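Local coordinates for protein CD180 antigen (Mus musculus, PDB 3T6Q) that may cooperate with MD-1 and TLR4 in the innate response of B cells to bacterial lipopolysaccharide, leading to NF-kappa-B activation, at residues L327-L341 with L349-E363. Sequence-based numbering, arbitrary orientation. Where two conformers were deposited one is given.
Sequences LTHLSIKGNTKRLEL and LENLRELDLSHDDIE. With NAG (2-acetamido-2-deoxy-beta-D-glucopyranose), chain E; MAN (alpha-D-mannopyranose), chain B; NAG (2-acetamido-2-deoxy-beta-D-glucopyranose), chain T; MAN (alpha-D-mannopyranose), chain C.
Strands 329-331 and 354-356 run parallel, their axes 4.8 Å apart at closest approach and 2° from parallel, pairing His329 with Glu354, Leu330 with Leu355 and Ser331 with Asp356; Leu330 N bonds Glu354 O, and Leu330 O receives Asp356 N. Leu330 and Leu355 lie side by side on the buried face of the strands, CD2 of Leu330 3.8 Å from CD1 of Leu355. Both hold CG anti to the backbone N (chi1 175° for Leu330), and their branched apolar ends pack in the interior, where leucine suits. Further along the two coils, Leu341 crosses Ile362 at about a right angle, CD2 of Leu341 meeting CD1 of Ile362 at 3.6 Å. The other strand face is polar: His329 and Glu354 extend alongside each other, while a water joins Ser331 OG to Asp356 OD2. Asp356 OD1 also takes Ser358 N, closing an Asx turn, and Ser358 OG through its syn lone pair; that hydroxyl in turn accepts from O6 of a glycan NAG.

Beyond the strands, buried Asp360 reaches back to the neighbouring coil. Its OD1 receives Asn335 N (3.0 Å) nearly along the C-O axis; its OD2 lies 2.6 Å from Ile332 O. Asn335, likewise buried, directs ND2 to two backbone carbonyls, Lys337 O in the amide plane and Phe313 O of the preceding coil. Gly334 suits its positive phi (63°), and its lack of a side chain lets CA approach O3 of a glycan mannose to 3.3 Å. Polar strand face, leucine core and inward-turned Asn, with Asp360 at the equivalent position of the next coil, are typical of stacked leucine-rich repeats, here LRR 11 and LRR 12 of a Toll-like receptor horseshoe.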
# COMPACT_ATOMS: atom_id res chain seq x y z
N LEU A 327 -1.57 -42.22 -19.33
CA LEU A 327 -0.85 -41.73 -18.12
C LEU A 327 0.49 -42.39 -17.84
O LEU A 327 0.60 -43.63 -17.88
CB LEU A 327 -1.67 -41.93 -16.85
CG LEU A 327 -2.65 -40.90 -16.33
CD1 LEU A 327 -2.90 -41.16 -14.83
CD2 LEU A 327 -2.29 -39.45 -16.64
N THR A 328 1.50 -41.57 -17.59
CA THR A 328 2.78 -42.11 -17.15
C THR A 328 3.00 -41.81 -15.64
O THR A 328 3.78 -42.50 -14.98
CB THR A 328 3.98 -41.50 -17.96
OG1 THR A 328 3.92 -40.06 -17.86
CG2 THR A 328 3.86 -41.90 -19.43
N HIS A 329 2.36 -40.75 -15.14
CA HIS A 329 2.49 -40.33 -13.74
C HIS A 329 1.12 -40.09 -13.13
O HIS A 329 0.29 -39.35 -13.68
CB HIS A 329 3.28 -39.00 -13.63
CG HIS A 329 4.68 -39.07 -14.25
ND1 HIS A 329 5.80 -38.77 -13.54
CD2 HIS A 329 5.11 -39.42 -15.54
CE1 HIS A 329 6.89 -38.94 -14.34
NE2 HIS A 329 6.46 -39.34 -15.55
N LEU A 330 0.90 -40.67 -11.95
CA LEU A 330 -0.38 -40.53 -11.22
C LEU A 330 -0.08 -40.32 -9.74
O LEU A 330 0.58 -41.15 -9.13
CB LEU A 330 -1.23 -41.81 -11.38
CG LEU A 330 -2.56 -41.81 -10.55
CD1 LEU A 330 -3.50 -40.68 -10.99
CD2 LEU A 330 -3.25 -43.15 -10.72
N SER A 331 -0.56 -39.19 -9.18
CA SER A 331 -0.42 -38.86 -7.77
C SER A 331 -1.76 -38.75 -7.13
O SER A 331 -2.62 -37.99 -7.61
CB SER A 331 0.27 -37.51 -7.62
OG SER A 331 1.56 -37.64 -8.13
N ILE A 332 -1.99 -39.54 -6.10
CA ILE A 332 -3.25 -39.44 -5.37
C ILE A 332 -2.84 -39.59 -3.92
O ILE A 332 -3.04 -40.62 -3.32
CB ILE A 332 -4.26 -40.55 -5.73
CG1 ILE A 332 -4.43 -40.68 -7.24
CG2 ILE A 332 -5.63 -40.22 -5.11
CD1 ILE A 332 -5.23 -41.90 -7.65
N LYS A 333 -2.23 -38.57 -3.39
CA LYS A 333 -1.76 -38.68 -2.00
C LYS A 333 -2.56 -37.76 -1.09
O LYS A 333 -3.21 -36.82 -1.57
CB LYS A 333 -0.27 -38.33 -1.93
CG LYS A 333 -0.02 -36.84 -1.76
CD LYS A 333 1.35 -36.59 -1.12
CE LYS A 333 1.62 -35.10 -0.98
NZ LYS A 333 1.72 -34.51 -2.35
N GLY A 334 -2.55 -38.03 0.22
CA GLY A 334 -3.33 -37.21 1.17
C GLY A 334 -4.84 -37.21 0.97
O GLY A 334 -5.50 -36.21 1.28
N ASN A 335 -5.39 -38.28 0.37
CA ASN A 335 -6.86 -38.47 0.29
C ASN A 335 -7.49 -38.32 1.68
O ASN A 335 -6.92 -38.81 2.66
CB ASN A 335 -7.17 -39.88 -0.20
CG ASN A 335 -8.58 -40.02 -0.74
OD1 ASN A 335 -8.88 -39.54 -1.82
ND2 ASN A 335 -9.43 -40.73 -0.01
N THR A 336 -8.65 -37.67 1.81
CA THR A 336 -9.10 -37.28 3.17
C THR A 336 -9.91 -38.36 3.84
O THR A 336 -10.24 -38.25 5.01
CB THR A 336 -9.88 -35.96 3.16
OG1 THR A 336 -11.05 -36.18 2.41
CG2 THR A 336 -9.00 -34.84 2.49
N LYS A 337 -10.24 -39.41 3.11
CA LYS A 337 -10.88 -40.60 3.69
C LYS A 337 -9.86 -41.74 3.57
O LYS A 337 -8.96 -41.69 2.72
CB LYS A 337 -12.12 -40.99 2.84
CG LYS A 337 -13.26 -40.01 2.94
CD LYS A 337 -14.50 -40.51 2.22
CE LYS A 337 -15.43 -39.35 1.92
NZ LYS A 337 -16.22 -38.90 3.10
N ARG A 338 -10.00 -42.79 4.36
CA ARG A 338 -9.25 -44.03 4.09
C ARG A 338 -9.47 -44.50 2.63
O ARG A 338 -10.61 -44.68 2.20
CB ARG A 338 -9.75 -45.13 5.07
CG ARG A 338 -8.91 -46.39 5.19
CD ARG A 338 -8.71 -47.22 3.92
NE ARG A 338 -8.81 -48.68 4.15
CZ ARG A 338 -8.19 -49.63 3.42
NH1 ARG A 338 -8.42 -50.89 3.76
NH2 ARG A 338 -7.34 -49.36 2.40
N LEU A 339 -8.42 -44.74 1.86
CA LEU A 339 -8.60 -45.10 0.47
C LEU A 339 -8.51 -46.62 0.34
O LEU A 339 -7.50 -47.19 0.70
CB LEU A 339 -7.51 -44.44 -0.39
CG LEU A 339 -7.59 -44.68 -1.91
CD1 LEU A 339 -8.88 -44.06 -2.50
CD2 LEU A 339 -6.36 -44.11 -2.59
N GLU A 340 -9.54 -47.25 -0.21
CA GLU A 340 -9.47 -48.68 -0.53
C GLU A 340 -8.88 -48.81 -1.95
O GLU A 340 -9.40 -48.23 -2.89
CB GLU A 340 -10.90 -49.28 -0.47
CG GLU A 340 -10.97 -50.70 -1.04
CD GLU A 340 -10.01 -51.66 -0.33
OE1 GLU A 340 -10.07 -51.76 0.91
OE2 GLU A 340 -9.19 -52.32 -1.00
N LEU A 341 -7.84 -49.60 -2.11
CA LEU A 341 -7.17 -49.69 -3.42
C LEU A 341 -7.88 -50.65 -4.37
O LEU A 341 -7.71 -50.58 -5.59
CB LEU A 341 -5.72 -50.17 -3.26
CG LEU A 341 -4.76 -49.23 -2.49
CD1 LEU A 341 -3.31 -49.66 -2.67
CD2 LEU A 341 -4.98 -47.79 -2.96
N LEU A 349 -3.73 -48.77 -17.08
CA LEU A 349 -2.64 -47.81 -17.19
C LEU A 349 -1.33 -48.50 -17.53
O LEU A 349 -0.37 -48.52 -16.74
CB LEU A 349 -2.53 -46.98 -15.92
CG LEU A 349 -3.82 -46.30 -15.52
CD1 LEU A 349 -3.61 -45.50 -14.25
CD2 LEU A 349 -4.32 -45.38 -16.63
N GLU A 350 -1.28 -49.05 -18.74
CA GLU A 350 -0.12 -49.83 -19.15
C GLU A 350 1.19 -49.04 -19.29
O GLU A 350 2.29 -49.63 -19.23
CB GLU A 350 -0.43 -50.58 -20.48
CG GLU A 350 -0.66 -49.65 -21.67
CD GLU A 350 -0.95 -50.42 -22.97
OE1 GLU A 350 -0.25 -50.19 -23.98
OE2 GLU A 350 -1.84 -51.29 -22.97
N ASN A 351 1.06 -47.72 -19.44
CA ASN A 351 2.18 -46.83 -19.60
C ASN A 351 2.64 -46.21 -18.28
O ASN A 351 3.58 -45.42 -18.29
CB ASN A 351 1.82 -45.72 -20.58
CG ASN A 351 1.45 -46.27 -21.95
OD1 ASN A 351 2.26 -46.95 -22.56
ND2 ASN A 351 0.23 -46.02 -22.39
N LEU A 352 1.99 -46.55 -17.17
CA LEU A 352 2.25 -45.91 -15.89
C LEU A 352 3.69 -46.15 -15.38
O LEU A 352 4.15 -47.28 -15.32
CB LEU A 352 1.20 -46.29 -14.84
CG LEU A 352 1.16 -45.31 -13.67
CD1 LEU A 352 0.61 -43.96 -14.13
CD2 LEU A 352 0.29 -45.89 -12.56
N ARG A 353 4.40 -45.07 -15.07
CA ARG A 353 5.78 -45.17 -14.60
C ARG A 353 5.95 -44.77 -13.16
O ARG A 353 6.82 -45.30 -12.49
CB ARG A 353 6.73 -44.29 -15.43
CG ARG A 353 6.70 -44.54 -16.93
CD ARG A 353 6.89 -46.02 -17.24
NE ARG A 353 8.23 -46.28 -17.74
CZ ARG A 353 8.52 -46.66 -18.98
NH1 ARG A 353 7.57 -46.86 -19.88
NH2 ARG A 353 9.78 -46.88 -19.32
N GLU A 354 5.13 -43.84 -12.69
CA GLU A 354 5.27 -43.34 -11.32
C GLU A 354 3.90 -43.29 -10.69
O GLU A 354 2.95 -42.81 -11.32
CB GLU A 354 5.90 -41.95 -11.29
CG GLU A 354 7.21 -41.89 -12.10
CD GLU A 354 8.11 -40.79 -11.61
OE1 GLU A 354 7.65 -39.96 -10.78
OE2 GLU A 354 9.29 -40.76 -12.02
N LEU A 355 3.79 -43.80 -9.46
CA LEU A 355 2.50 -43.85 -8.73
C LEU A 355 2.73 -43.41 -7.30
O LEU A 355 3.56 -44.00 -6.58
CB LEU A 355 1.93 -45.28 -8.75
CG LEU A 355 0.61 -45.54 -7.99
CD1 LEU A 355 -0.47 -44.59 -8.49
CD2 LEU A 355 0.19 -46.99 -8.23
N ASP A 356 2.06 -42.33 -6.89
CA ASP A 356 2.21 -41.85 -5.51
C ASP A 356 0.86 -42.13 -4.80
O ASP A 356 -0.15 -41.55 -5.15
CB ASP A 356 2.56 -40.35 -5.50
CG ASP A 356 2.74 -39.78 -4.07
OD1 ASP A 356 2.56 -40.53 -3.08
OD2 ASP A 356 3.07 -38.57 -3.93
N LEU A 357 0.86 -43.04 -3.84
CA LEU A 357 -0.33 -43.38 -3.03
C LEU A 357 -0.01 -43.20 -1.54
O LEU A 357 -0.40 -44.03 -0.69
CB LEU A 357 -0.79 -44.80 -3.30
CG LEU A 357 -1.36 -45.10 -4.70
CD1 LEU A 357 -1.51 -46.61 -4.87
CD2 LEU A 357 -2.67 -44.35 -4.92
N SER A 358 0.69 -42.12 -1.26
CA SER A 358 1.10 -41.81 0.10
C SER A 358 0.01 -41.13 0.93
O SER A 358 -0.89 -40.50 0.37
CB SER A 358 2.41 -41.00 0.11
OG SER A 358 2.26 -39.74 -0.49
N HIS A 359 0.10 -41.27 2.25
CA HIS A 359 -0.78 -40.52 3.17
C HIS A 359 -2.24 -40.83 2.88
O HIS A 359 -3.10 -39.95 2.97
CB HIS A 359 -0.52 -39.04 2.94
CG HIS A 359 0.63 -38.47 3.74
ND1 HIS A 359 0.60 -38.38 5.08
CD2 HIS A 359 1.88 -38.00 3.33
CE1 HIS A 359 1.75 -37.80 5.53
NE2 HIS A 359 2.55 -37.59 4.46
N ASP A 360 -2.55 -42.08 2.56
CA ASP A 360 -3.89 -42.44 2.16
C ASP A 360 -4.64 -43.36 3.18
O ASP A 360 -5.74 -43.86 2.87
CB ASP A 360 -3.84 -43.10 0.77
CG ASP A 360 -3.76 -42.06 -0.38
OD1 ASP A 360 -4.09 -40.88 -0.18
OD2 ASP A 360 -3.37 -42.45 -1.51
N ASP A 361 -4.00 -43.63 4.32
CA ASP A 361 -4.46 -44.60 5.32
C ASP A 361 -4.79 -45.95 4.73
O ASP A 361 -5.79 -46.58 5.12
CB ASP A 361 -5.69 -44.07 6.03
CG ASP A 361 -5.36 -43.08 7.16
OD1 ASP A 361 -4.20 -43.05 7.70
OD2 ASP A 361 -6.28 -42.32 7.52
N ILE A 362 -4.02 -46.39 3.74
CA ILE A 362 -4.32 -47.62 3.04
C ILE A 362 -3.93 -48.74 4.02
O ILE A 362 -2.84 -48.67 4.66
CB ILE A 362 -3.50 -47.75 1.72
CG1 ILE A 362 -4.02 -46.72 0.68
CG2 ILE A 362 -3.48 -49.18 1.19
CD1 ILE A 362 -2.94 -46.37 -0.35
N GLU A 363 -4.81 -49.74 4.10
CA GLU A 363 -4.57 -50.95 4.93
C GLU A 363 -4.96 -52.20 4.11
O GLU A 363 -5.99 -52.21 3.44
CB GLU A 363 -5.41 -50.88 6.24
CG GLU A 363 -5.03 -51.92 7.32
CD GLU A 363 -5.72 -53.29 7.14
OE1 GLU A 363 -5.23 -54.32 7.72
OE2 GLU A 363 -6.75 -53.35 6.41
C1 NAG E . 6.76 -40.37 -0.94
C2 NAG E . 7.94 -39.42 -1.28
C3 NAG E . 8.35 -38.62 -0.02
C4 NAG E . 7.14 -38.00 0.67
C5 NAG E . 6.06 -39.04 0.87
C6 NAG E . 4.79 -38.53 1.54
C7 NAG E . 9.76 -39.79 -2.89
C8 NAG E . 10.88 -40.69 -3.31
N2 NAG E . 9.06 -40.17 -1.81
O3 NAG E . 9.25 -37.62 -0.42
O4 NAG E . 7.44 -37.49 1.97
O5 NAG E . 5.71 -39.65 -0.37
O6 NAG E . 4.02 -37.75 0.63
O7 NAG E . 9.55 -38.76 -3.53
C1 MAN B . -0.46 -33.53 6.01
C2 MAN B . -1.72 -34.29 5.64
C3 MAN B . -1.46 -35.25 4.45
C4 MAN B . -0.83 -34.44 3.29
C5 MAN B . 0.43 -33.67 3.78
C6 MAN B . 1.09 -32.81 2.70
O2 MAN B . -2.63 -33.32 5.24
O3 MAN B . -2.69 -35.80 4.04
O4 MAN B . -0.50 -35.29 2.19
O5 MAN B . 0.12 -32.83 4.89
O6 MAN B . 0.15 -31.78 2.31
C1 NAG T . -2.64 -54.86 -19.42
C2 NAG T . -3.94 -54.46 -20.14
C3 NAG T . -3.88 -54.82 -21.63
C4 NAG T . -2.57 -54.34 -22.27
C5 NAG T . -1.33 -54.78 -21.47
C6 NAG T . -0.08 -54.08 -21.99
C7 NAG T . -6.23 -54.54 -19.26
C8 NAG T . -7.30 -55.40 -18.67
N2 NAG T . -5.08 -55.16 -19.55
O3 NAG T . -4.98 -54.17 -22.24
O4 NAG T . -2.47 -54.74 -23.64
O5 NAG T . -1.47 -54.41 -20.09
O6 NAG T . 0.99 -54.49 -21.15
O7 NAG T . -6.44 -53.34 -19.44
C1 MAN C . 2.84 -34.47 6.95
C2 MAN C . 1.52 -33.77 7.28
C3 MAN C . 1.24 -33.85 8.77
C4 MAN C . 1.27 -35.30 9.24
C5 MAN C . 2.65 -35.87 8.93
C6 MAN C . 2.82 -37.34 9.37
O2 MAN C . 0.46 -34.48 6.66
O3 MAN C . -0.01 -33.24 9.06
O4 MAN C . 1.07 -35.29 10.63
O5 MAN C . 2.90 -35.76 7.52
O6 MAN C . 1.73 -38.12 8.90
O HOH W 1 -0.92 -45.70 -18.98
O HOH W 2 3.38 -36.90 -6.09
O HOH W 3 -8.81 -51.32 6.75